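Local coordinates for protein eukaryotic translation initiation factor 2A (Schizosaccharomyces pombe, PDB 3WJ9) that probably directs initiator methionyl-tRNA to the 40S ribosomal subunit in a codon-dependent manner, in the early steps of translating a small number of specific mRNAs, at residues Ala8-Lys13 / Leu401-Trp406; Glu35-Ala40 / Phe49-Ala54; Asn355-Glu360 / Ala371-Arg376; Asp380-Ile385 / Met393-Phe398. All coordinates share one frame; numbering follows the deposited sequence.

The chain is the beta-propeller part of a longer initiation factor. Residues 8-13, on the first strand and the turn after it, pair with 401-406, so contact 1 closes a loop spanning nearly the whole chain. Within that loop lie the other three contacts, in series and without crossing. Contact 2 closes the early hairpin 35-40/49-54. Contacts 3 and 4 follow late in the chain, joining 355-360 to 371-376 and 380-385 to 393-398; both belong to one four-stranded sheet, whose middle strands 367-372 and 382-387 are neighbours. Contact 1 touches all three, whereas contact 2 stays about 9 Å from contact 3 and about 12 Å from contact 4, nearest atoms.

Contact 1. Residues Ala8-Lys13 / Leu401-Trp406; sequences AYRSSK and LYQAFW
Strands 8-11 and 401-406 run antiparallel, their axes 172° apart, with A8 and F405 exchanging two backbone hydrogen bonds, A8 N to F405 O (2.7 Å) and F405 N to A8 O (3.0 Å). The regular pairing continues through R10 N to Q403 O. It then slips by one residue: R10 O accepts Y402 N at 2.9 Å and, weakly, Q403 N, so Y402 and Q403 together face R10 in a classic beta bulge. The bulge turns the Y402 side chain toward the other strand, where its CB lies over one face of the R10 guanidinium and the ring plane is inclined by 25° to it. Since the pairing joins the first strand of the chain to the last, it is the Velcro-like closure of a beta-propeller, one blade built from both chain ends. On the face carrying A8, R10, Q403 and F405, R10 reaches over to Q403 and Y402, extended through chi1 and chi2 and bent about CG-CD (chi3 63°). Its NH2 donates to Q403 OE1 at 3.0 Å in a straight bond lying in the guanidinium plane, although it meets the amide from above the carbonyl plane. NH1 also bonds weakly to A37 O of the next blade. Further along, A8 CB rests obliquely against the F405 ring at CE1, 3.6 Å away. Beyond the bulge, S12 CB approaches Y402 OH at 3.3 Å.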
# COMPACT_ATOMS: atom_id res chain seq x y z
N ALA A 8 -10.83 -9.52 -7.19
CA ALA A 8 -10.31 -9.66 -8.54
C ALA A 8 -9.24 -10.74 -8.58
O ALA A 8 -8.64 -11.06 -7.56
CB ALA A 8 -9.74 -8.34 -9.03
N TYR A 9 -9.00 -11.29 -9.77
CA TYR A 9 -7.94 -12.27 -9.94
C TYR A 9 -7.28 -12.09 -11.30
O TYR A 9 -7.92 -11.69 -12.27
CB TYR A 9 -8.47 -13.70 -9.79
CG TYR A 9 -9.30 -14.17 -10.97
CD1 TYR A 9 -10.66 -13.93 -11.02
CD2 TYR A 9 -8.72 -14.87 -12.02
CE1 TYR A 9 -11.42 -14.37 -12.09
CE2 TYR A 9 -9.47 -15.31 -13.09
CZ TYR A 9 -10.82 -15.06 -13.12
OH TYR A 9 -11.57 -15.49 -14.19
N ARG A 10 -5.99 -12.41 -11.37
CA ARG A 10 -5.28 -12.41 -12.63
C ARG A 10 -4.27 -13.55 -12.66
O ARG A 10 -3.25 -13.50 -11.97
CB ARG A 10 -4.58 -11.08 -12.88
CG ARG A 10 -3.86 -11.00 -14.22
CD ARG A 10 -3.15 -9.67 -14.39
NE ARG A 10 -2.09 -9.49 -13.41
CZ ARG A 10 -0.83 -9.89 -13.58
NH1 ARG A 10 -0.47 -10.49 -14.70
NH2 ARG A 10 0.07 -9.68 -12.63
N SER A 11 -4.56 -14.57 -13.44
CA SER A 11 -3.64 -15.68 -13.61
C SER A 11 -2.98 -15.59 -14.98
O SER A 11 -3.38 -14.77 -15.81
CB SER A 11 -4.36 -17.02 -13.45
OG SER A 11 -5.36 -17.19 -14.44
N SER A 12 -1.97 -16.42 -15.21
CA SER A 12 -1.29 -16.47 -16.50
C SER A 12 -2.26 -16.83 -17.61
O SER A 12 -1.98 -16.61 -18.79
CB SER A 12 -0.14 -17.47 -16.46
OG SER A 12 -0.62 -18.79 -16.25
N LYS A 13 -3.40 -17.38 -17.22
CA LYS A 13 -4.37 -17.92 -18.16
C LYS A 13 -5.56 -16.99 -18.36
O LYS A 13 -6.09 -16.89 -19.47
CB LYS A 13 -4.82 -19.28 -17.66
CG LYS A 13 -6.31 -19.55 -17.71
CD LYS A 13 -6.50 -21.05 -17.67
CE LYS A 13 -7.95 -21.46 -17.60
NZ LYS A 13 -7.96 -22.87 -17.12
N LEU A 401 -0.84 -18.28 -10.96
CA LEU A 401 -1.63 -17.14 -10.51
C LEU A 401 -0.71 -15.98 -10.13
O LEU A 401 0.34 -16.18 -9.52
CB LEU A 401 -2.50 -17.53 -9.31
CG LEU A 401 -3.30 -16.41 -8.65
CD1 LEU A 401 -4.41 -15.92 -9.56
CD2 LEU A 401 -3.85 -16.85 -7.31
N TYR A 402 -1.12 -14.77 -10.48
CA TYR A 402 -0.28 -13.60 -10.27
C TYR A 402 -0.75 -12.73 -9.11
O TYR A 402 0.04 -12.39 -8.23
CB TYR A 402 -0.19 -12.79 -11.57
CG TYR A 402 0.50 -13.54 -12.68
CD1 TYR A 402 1.64 -14.30 -12.41
CD2 TYR A 402 0.04 -13.50 -13.98
CE1 TYR A 402 2.29 -14.99 -13.41
CE2 TYR A 402 0.69 -14.19 -14.99
CZ TYR A 402 1.81 -14.94 -14.70
OH TYR A 402 2.46 -15.64 -15.69
N GLN A 403 -2.02 -12.36 -9.10
CA GLN A 403 -2.58 -11.60 -7.99
C GLN A 403 -4.06 -11.89 -7.79
O GLN A 403 -4.76 -12.35 -8.70
CB GLN A 403 -2.38 -10.10 -8.19
CG GLN A 403 -2.74 -9.57 -9.58
CD GLN A 403 -1.97 -8.31 -9.96
OE1 GLN A 403 -0.74 -8.31 -10.06
NE2 GLN A 403 -2.70 -7.23 -10.17
N ALA A 404 -4.52 -11.63 -6.57
CA ALA A 404 -5.91 -11.83 -6.18
C ALA A 404 -6.20 -10.97 -4.96
O ALA A 404 -5.55 -11.11 -3.93
CB ALA A 404 -6.16 -13.30 -5.87
N PHE A 405 -7.17 -10.07 -5.08
CA PHE A 405 -7.41 -9.09 -4.02
C PHE A 405 -8.87 -8.65 -3.95
O PHE A 405 -9.56 -8.61 -4.96
CB PHE A 405 -6.51 -7.87 -4.22
CG PHE A 405 -6.33 -7.48 -5.66
CD1 PHE A 405 -7.29 -6.73 -6.31
CD2 PHE A 405 -5.19 -7.84 -6.36
CE1 PHE A 405 -7.13 -6.36 -7.64
CE2 PHE A 405 -5.02 -7.48 -7.68
CZ PHE A 405 -5.99 -6.74 -8.32
N TRP A 406 -9.31 -8.32 -2.74
CA TRP A 406 -10.67 -7.82 -2.51
C TRP A 406 -10.92 -6.49 -3.19
O TRP A 406 -10.00 -5.69 -3.38
CB TRP A 406 -10.92 -7.66 -1.01
CG TRP A 406 -10.96 -8.93 -0.23
CD1 TRP A 406 -10.05 -9.36 0.69
CD2 TRP A 406 -11.98 -9.93 -0.29
NE1 TRP A 406 -10.44 -10.58 1.20
CE2 TRP A 406 -11.62 -10.95 0.62
CE3 TRP A 406 -13.16 -10.07 -1.02
CZ2 TRP A 406 -12.40 -12.09 0.81
CZ3 TRP A 406 -13.93 -11.21 -0.83
CH2 TRP A 406 -13.55 -12.20 0.08

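Contact 2. Residues Glu35-Ala40 / Phe49-Ala54; sequences EPARNA and FAYATA
R38 runs its side chain past A52 O toward A54: CG stands 3.2 Å from A52 O, and the chain then bends at chi3 (66°) to bring the guanidinium alongside A54, with NH2 3.3 Å from A54 CB. The guanidinium meets this methyl obliquely, so this is packing and not a directed bond; NH1 bonds weakly to T76 O. Nearer the start of the segment, E35 and T53 cross at about a right angle, CB to CB 3.5 Å, while T53 CG2 lies near P36 O and E35 O, 3.5 Å from the latter. Further along, A40 CB packs against F49 and Y51. It is 4.0 Å from F49 CZ, approaching that ring obliquely, and equally close to Y51 CB. The Y51 ring itself swings back toward A37, whose CB it meets obliquely at CD2. N39 and A52 put their CB atoms on the opposite face of the sheet.

The backbone pairing is irregular at the same place. A52 O accepts R38 N at 2.6 Å, nearly along the C=O axis, and N39 N only weakly, so two residues face one in a classic beta bulge. A52 N returns a bond to N39 O at 2.8 Å, and from there the pairing is regular.

These two strands form the first hairpin of a four-stranded propeller blade, continued by strand 57-61 on the far side of 48-53. Strand 76-81 of the following blade packs on N39, A50 and A52, strand 401-406 touches N39 and A40, and strand 15-19 covers A37, F49 and Y51.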
# COMPACT_ATOMS: atom_id res chain seq x y z
N GLU A 35 -5.01 -8.76 -25.80
CA GLU A 35 -3.72 -9.04 -25.18
C GLU A 35 -3.89 -9.65 -23.79
O GLU A 35 -4.85 -9.33 -23.09
CB GLU A 35 -2.88 -7.76 -25.07
CG GLU A 35 -2.75 -6.97 -26.36
CD GLU A 35 -1.62 -7.47 -27.24
OE1 GLU A 35 -1.07 -6.66 -28.02
OE2 GLU A 35 -1.28 -8.67 -27.15
N PRO A 36 -2.97 -10.53 -23.40
CA PRO A 36 -2.97 -11.06 -22.03
C PRO A 36 -2.66 -9.95 -21.03
O PRO A 36 -1.82 -9.09 -21.31
CB PRO A 36 -1.86 -12.11 -22.05
CG PRO A 36 -0.95 -11.67 -23.16
CD PRO A 36 -1.86 -11.08 -24.20
N ALA A 37 -3.34 -9.95 -19.89
CA ALA A 37 -3.10 -8.94 -18.87
C ALA A 37 -1.77 -9.19 -18.16
O ALA A 37 -1.35 -10.33 -18.01
CB ALA A 37 -4.24 -8.91 -17.87
N ARG A 38 -1.12 -8.11 -17.74
CA ARG A 38 0.18 -8.20 -17.08
C ARG A 38 0.16 -7.55 -15.70
O ARG A 38 1.09 -7.70 -14.92
CB ARG A 38 1.26 -7.55 -17.94
CG ARG A 38 1.01 -6.07 -18.22
CD ARG A 38 2.20 -5.44 -18.90
NE ARG A 38 2.43 -5.97 -20.24
CZ ARG A 38 3.52 -5.72 -20.96
NH1 ARG A 38 4.49 -4.96 -20.48
NH2 ARG A 38 3.64 -6.25 -22.17
N ASN A 39 -0.92 -6.83 -15.42
CA ASN A 39 -1.06 -6.13 -14.15
C ASN A 39 -2.52 -5.75 -13.92
O ASN A 39 -3.32 -5.74 -14.86
CB ASN A 39 -0.18 -4.88 -14.13
CG ASN A 39 0.02 -4.32 -12.74
OD1 ASN A 39 -0.18 -5.03 -11.75
ND2 ASN A 39 0.41 -3.06 -12.65
N ALA A 40 -2.88 -5.46 -12.66
CA ALA A 40 -4.24 -5.09 -12.32
C ALA A 40 -4.32 -4.42 -10.94
O ALA A 40 -3.46 -4.65 -10.09
CB ALA A 40 -5.16 -6.30 -12.36
N PHE A 49 -11.86 -0.51 -11.69
CA PHE A 49 -10.90 -1.60 -11.88
C PHE A 49 -10.06 -1.37 -13.13
O PHE A 49 -10.60 -1.11 -14.21
CB PHE A 49 -11.63 -2.95 -11.97
CG PHE A 49 -10.74 -4.10 -12.34
CD1 PHE A 49 -9.94 -4.71 -11.38
CD2 PHE A 49 -10.70 -4.58 -13.64
CE1 PHE A 49 -9.11 -5.77 -11.72
CE2 PHE A 49 -9.88 -5.64 -13.98
CZ PHE A 49 -9.09 -6.23 -13.02
N ALA A 50 -8.74 -1.45 -12.98
CA ALA A 50 -7.84 -1.25 -14.11
C ALA A 50 -6.91 -2.44 -14.28
O ALA A 50 -6.38 -2.97 -13.31
CB ALA A 50 -7.03 0.02 -13.91
N TYR A 51 -6.71 -2.86 -15.52
CA TYR A 51 -5.73 -3.90 -15.81
C TYR A 51 -4.89 -3.53 -17.01
O TYR A 51 -5.36 -2.89 -17.95
CB TYR A 51 -6.42 -5.25 -16.02
CG TYR A 51 -7.33 -5.31 -17.22
CD1 TYR A 51 -8.68 -4.99 -17.10
CD2 TYR A 51 -6.86 -5.69 -18.47
CE1 TYR A 51 -9.53 -5.04 -18.19
CE2 TYR A 51 -7.70 -5.74 -19.56
CZ TYR A 51 -9.03 -5.42 -19.41
OH TYR A 51 -9.88 -5.46 -20.50
N ALA A 52 -3.62 -3.94 -16.98
CA ALA A 52 -2.69 -3.56 -18.03
C ALA A 52 -2.39 -4.73 -18.95
O ALA A 52 -2.12 -5.84 -18.51
CB ALA A 52 -1.40 -3.04 -17.41
N THR A 53 -2.46 -4.45 -20.25
CA THR A 53 -1.98 -5.37 -21.26
C THR A 53 -0.89 -4.65 -22.04
O THR A 53 -0.63 -3.47 -21.80
CB THR A 53 -3.10 -5.84 -22.21
OG1 THR A 53 -3.49 -4.76 -23.07
CG2 THR A 53 -4.31 -6.33 -21.42
N ALA A 54 -0.24 -5.35 -22.96
CA ALA A 54 0.85 -4.76 -23.74
C ALA A 54 0.38 -3.55 -24.54
O ALA A 54 1.04 -2.52 -24.58
CB ALA A 54 1.46 -5.79 -24.66

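Contact 3. Residues Asn355-Glu360 / Ala371-Arg376; sequences NCTYCE and AVTSPR
A371 O is approached by three groups of the facing segment. T357 N donates to A371 O at 3.0 Å, lying in the carbonyl plane; C356 CA adds a CA-H...O contact at 3.3 Å; and C356 SG stands 3.5 Å from A371 O. Y358 O in turn takes A371 N at 3.0 Å, again in the carbonyl plane. T357 and Y358 thus both face A371 in a classic beta bulge, two residues opposite one, and the T357 side chain points toward the other segment.

There it carries most of the contact. OG1 points at T373, whose own hydroxyl it meets in a hydrogen bond with undecided direction; the modelled separation is too short to be trusted in detail. The methyl CG2 and CB face the aliphatic part of R376 instead, CB lying 3.6 Å from R376 CD. R376 is extended from CG to NE, with CG anti to the backbone nitrogen (chi1 -171°), and slides past T357 in the opposite direction until one face of its guanidinium lies over T357 CA. Its NH1 comes within 3.2 Å of T357 O, but the angle is too poor for a hydrogen bond. At the other end, V372 straddles the N355 carbonyl with both methyls, CG2 being 3.2 Å from N355 O.

The hairpin of strands 358-361 and 367-372 lies in the fourth WD repeat and forms the first half of a blade. Strand 382-387 continues the sheet past 367-372, F329 packs on C356 and C359, and strand 401-406 sends F405 against Y358 and E360.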
# COMPACT_ATOMS: atom_id res chain seq x y z
N ASN A 355 3.03 -21.58 2.17
CA ASN A 355 3.49 -20.88 0.98
C ASN A 355 2.61 -19.68 0.60
O ASN A 355 2.70 -19.17 -0.52
CB ASN A 355 3.57 -21.85 -0.20
CG ASN A 355 4.62 -22.92 0.00
OD1 ASN A 355 5.76 -22.62 0.38
ND2 ASN A 355 4.26 -24.17 -0.24
N CYS A 356 1.78 -19.23 1.53
CA CYS A 356 0.92 -18.07 1.28
C CYS A 356 1.77 -16.82 1.09
O CYS A 356 2.63 -16.50 1.92
CB CYS A 356 -0.07 -17.87 2.43
SG CYS A 356 -1.09 -16.40 2.30
N THR A 357 1.53 -16.11 -0.01
CA THR A 357 2.31 -14.93 -0.35
C THR A 357 1.47 -13.67 -0.25
O THR A 357 1.96 -12.56 -0.46
CB THR A 357 2.89 -15.04 -1.77
OG1 THR A 357 1.84 -14.89 -2.73
CG2 THR A 357 3.58 -16.38 -1.96
N TYR A 358 0.19 -13.84 0.06
CA TYR A 358 -0.73 -12.72 0.16
C TYR A 358 -1.95 -13.07 1.02
O TYR A 358 -2.55 -14.13 0.85
CB TYR A 358 -1.19 -12.27 -1.23
CG TYR A 358 -2.18 -11.14 -1.20
CD1 TYR A 358 -1.75 -9.82 -1.17
CD2 TYR A 358 -3.55 -11.39 -1.21
CE1 TYR A 358 -2.66 -8.78 -1.14
CE2 TYR A 358 -4.46 -10.36 -1.17
CZ TYR A 358 -4.01 -9.06 -1.14
OH TYR A 358 -4.91 -8.03 -1.11
N CYS A 359 -2.30 -12.17 1.94
CA CYS A 359 -3.45 -12.38 2.81
C CYS A 359 -4.14 -11.04 3.12
O CYS A 359 -3.47 -10.02 3.25
CB CYS A 359 -3.03 -13.07 4.10
SG CYS A 359 -4.33 -13.27 5.33
N GLU A 360 -5.46 -11.06 3.23
CA GLU A 360 -6.23 -9.83 3.37
C GLU A 360 -7.64 -10.07 3.89
O GLU A 360 -8.32 -10.99 3.44
CB GLU A 360 -6.29 -9.10 2.02
CG GLU A 360 -6.99 -7.75 2.05
CD GLU A 360 -7.17 -7.16 0.66
OE1 GLU A 360 -6.98 -7.91 -0.33
OE2 GLU A 360 -7.49 -5.96 0.55
N ALA A 371 -3.72 -16.40 -0.67
CA ALA A 371 -3.32 -16.83 -2.00
C ALA A 371 -1.86 -17.26 -2.02
O ALA A 371 -1.09 -16.93 -1.12
CB ALA A 371 -3.56 -15.73 -3.02
N VAL A 372 -1.49 -18.00 -3.06
CA VAL A 372 -0.10 -18.35 -3.30
C VAL A 372 0.22 -17.92 -4.73
O VAL A 372 -0.44 -18.36 -5.68
CB VAL A 372 0.16 -19.85 -3.10
CG1 VAL A 372 1.58 -20.20 -3.48
CG2 VAL A 372 -0.12 -20.25 -1.66
N THR A 373 1.22 -17.05 -4.89
CA THR A 373 1.42 -16.37 -6.17
C THR A 373 2.79 -16.59 -6.82
O THR A 373 3.79 -16.83 -6.15
CB THR A 373 1.20 -14.85 -6.01
OG1 THR A 373 2.15 -14.32 -5.08
CG2 THR A 373 -0.21 -14.56 -5.52
N SER A 374 2.79 -16.50 -8.14
CA SER A 374 3.99 -16.51 -8.97
C SER A 374 4.29 -15.05 -9.32
O SER A 374 3.37 -14.24 -9.41
CB SER A 374 3.77 -17.37 -10.22
OG SER A 374 4.92 -17.45 -11.05
N PRO A 375 5.57 -14.69 -9.51
CA PRO A 375 6.77 -15.53 -9.44
C PRO A 375 7.38 -15.67 -8.04
O PRO A 375 8.48 -16.20 -7.93
CB PRO A 375 7.74 -14.80 -10.37
CG PRO A 375 7.39 -13.37 -10.20
CD PRO A 375 5.89 -13.32 -9.96
N ARG A 376 6.68 -15.22 -7.00
CA ARG A 376 7.16 -15.44 -5.64
C ARG A 376 7.12 -16.94 -5.33
O ARG A 376 7.81 -17.42 -4.44
CB ARG A 376 6.33 -14.65 -4.62
CG ARG A 376 6.91 -14.66 -3.22
CD ARG A 376 6.17 -13.72 -2.28
NE ARG A 376 6.61 -13.88 -0.90
CZ ARG A 376 6.09 -13.24 0.14
NH1 ARG A 376 5.10 -12.38 -0.04
NH2 ARG A 376 6.57 -13.45 1.36

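Contact 4. Residues Asp380-Ile385 / Met393-Phe398; sequences DNSIKI and MFYEEF
F398 N donates to N381 O at 2.8 Å, the first of a series of backbone bonds between the two strands. Next, I383 and E396 form a reciprocal pair: I383 N to E396 O and E396 N to I383 O are both 3.0 Å, with each donor in the carbonyl plane of its acceptor. Further on the pairing slackens. I385 N reaches F394 O only weakly at 3.4 Å, whereas I385 O has a sound donor in the N-H of selenomethionine M393 at 2.9 Å. M393 and F394 therefore both face I385, a classic beta bulge. The N381 amide is used away from this pairing, its ND2 bonding V372 O and L377 O, while OD1 takes L401 N weakly; this ties N381 to V372, L377 and L401.

On the face of I383, I385, F394 and E396 the contacts are mainly apolar. The F398 ring, set beside its backbone nitrogen (chi1 -64°), presents its edge to S382 CA and comes obliquely against I383, CE1 to CG1 3.4 Å. I385 divides its branches: CD1 meets F394 CD2 and CG2 meets M393 CG, each at 3.5 Å. On the other face, the K384 chain crosses the Y395 ring obliquely, and its charged end makes a cation-pi contact with W386.

With an axis angle of 178°, the strands form the outer hairpin of a four-stranded antiparallel blade, the arrangement of a WD-repeat beta-propeller, here largely within the fourth repeat.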
# COMPACT_ATOMS: atom_id res chain seq x y z
N ASP A 380 2.02 -24.62 -6.82
CA ASP A 380 0.87 -24.64 -5.91
C ASP A 380 0.13 -23.30 -5.81
O ASP A 380 -0.34 -22.93 -4.73
CB ASP A 380 1.31 -25.07 -4.51
CG ASP A 380 1.88 -26.47 -4.48
OD1 ASP A 380 2.26 -26.98 -5.56
OD2 ASP A 380 1.96 -27.07 -3.39
N ASN A 381 0.01 -22.59 -6.92
CA ASN A 381 -0.73 -21.33 -6.94
C ASN A 381 -2.23 -21.54 -6.75
O ASN A 381 -2.82 -22.42 -7.37
CB ASN A 381 -0.47 -20.56 -8.24
CG ASN A 381 0.95 -20.04 -8.33
OD1 ASN A 381 1.58 -20.09 -9.39
ND2 ASN A 381 1.47 -19.55 -7.22
N SER A 382 -2.84 -20.73 -5.88
CA SER A 382 -4.25 -20.93 -5.55
C SER A 382 -4.91 -19.71 -4.91
O SER A 382 -4.25 -18.72 -4.59
CB SER A 382 -4.39 -22.13 -4.61
OG SER A 382 -3.79 -21.86 -3.35
N ILE A 383 -6.23 -19.80 -4.74
CA ILE A 383 -7.01 -18.82 -3.99
C ILE A 383 -7.87 -19.54 -2.96
O ILE A 383 -8.49 -20.56 -3.27
CB ILE A 383 -7.92 -17.97 -4.90
CG1 ILE A 383 -7.10 -17.14 -5.88
CG2 ILE A 383 -8.80 -17.05 -4.07
CD1 ILE A 383 -7.94 -16.29 -6.81
N LYS A 384 -7.92 -19.02 -1.74
CA LYS A 384 -8.81 -19.56 -0.72
C LYS A 384 -9.41 -18.45 0.13
O LYS A 384 -8.68 -17.63 0.70
CB LYS A 384 -8.07 -20.57 0.16
CG LYS A 384 -8.95 -21.27 1.17
CD LYS A 384 -8.29 -22.53 1.70
CE LYS A 384 -9.16 -23.23 2.71
NZ LYS A 384 -8.46 -24.40 3.32
N ILE A 385 -10.73 -18.42 0.21
CA ILE A 385 -11.44 -17.45 1.05
C ILE A 385 -11.93 -18.15 2.32
O ILE A 385 -12.55 -19.20 2.26
CB ILE A 385 -12.64 -16.80 0.31
CG1 ILE A 385 -12.16 -15.89 -0.82
CG2 ILE A 385 -13.48 -15.99 1.28
CD1 ILE A 385 -11.94 -16.60 -2.14
N MSE A 393 -14.82 -21.05 2.56
CA MSE A 393 -16.00 -20.85 1.73
C MSE A 393 -15.70 -21.00 0.26
O MSE A 393 -16.64 -21.03 -0.57
CB MSE A 393 -16.65 -19.50 2.00
CG MSE A 393 -15.63 -18.45 2.44
SE MSE A 393 -16.59 -16.75 2.71
CE MSE A 393 -16.30 -16.57 4.65
N PHE A 394 -14.42 -21.08 -0.09
CA PHE A 394 -13.98 -21.14 -1.47
C PHE A 394 -12.56 -21.66 -1.59
O PHE A 394 -11.76 -21.53 -0.66
CB PHE A 394 -14.07 -19.76 -2.13
CG PHE A 394 -13.92 -19.80 -3.62
CD1 PHE A 394 -14.91 -20.37 -4.41
CD2 PHE A 394 -12.81 -19.26 -4.24
CE1 PHE A 394 -14.78 -20.41 -5.78
CE2 PHE A 394 -12.68 -19.29 -5.61
CZ PHE A 394 -13.67 -19.87 -6.38
N TYR A 395 -12.25 -22.27 -2.73
CA TYR A 395 -10.90 -22.70 -3.05
C TYR A 395 -10.80 -22.97 -4.54
O TYR A 395 -11.71 -23.54 -5.15
CB TYR A 395 -10.50 -23.95 -2.27
CG TYR A 395 -9.13 -24.47 -2.65
CD1 TYR A 395 -7.99 -23.94 -2.06
CD2 TYR A 395 -8.98 -25.48 -3.59
CE1 TYR A 395 -6.73 -24.41 -2.40
CE2 TYR A 395 -7.73 -25.95 -3.93
CZ TYR A 395 -6.61 -25.41 -3.34
OH TYR A 395 -5.36 -25.89 -3.68
N GLU A 396 -9.68 -22.57 -5.12
CA GLU A 396 -9.50 -22.65 -6.56
C GLU A 396 -8.03 -22.84 -6.90
O GLU A 396 -7.17 -22.09 -6.43
CB GLU A 396 -10.07 -21.39 -7.22
CG GLU A 396 -10.07 -21.37 -8.72
CD GLU A 396 -11.04 -20.35 -9.29
OE1 GLU A 396 -12.21 -20.36 -8.88
OE2 GLU A 396 -10.61 -19.52 -10.11
N GLU A 397 -7.74 -23.86 -7.70
CA GLU A 397 -6.37 -24.21 -8.05
C GLU A 397 -5.94 -23.48 -9.32
O GLU A 397 -6.70 -23.41 -10.29
CB GLU A 397 -6.23 -25.72 -8.23
CG GLU A 397 -4.81 -26.20 -8.53
CD GLU A 397 -4.79 -27.62 -9.06
OE1 GLU A 397 -3.76 -28.30 -8.88
OE2 GLU A 397 -5.80 -28.04 -9.66
N PHE A 398 -4.73 -22.94 -9.31
CA PHE A 398 -4.17 -22.29 -10.49
C PHE A 398 -2.82 -22.91 -10.86
O PHE A 398 -2.16 -23.53 -10.03
CB PHE A 398 -3.99 -20.79 -10.25
CG PHE A 398 -5.29 -20.05 -10.04
CD1 PHE A 398 -5.85 -19.97 -8.78
CD2 PHE A 398 -5.92 -19.41 -11.09
CE1 PHE A 398 -7.04 -19.29 -8.57
CE2 PHE A 398 -7.10 -18.73 -10.89
CZ PHE A 398 -7.66 -18.67 -9.63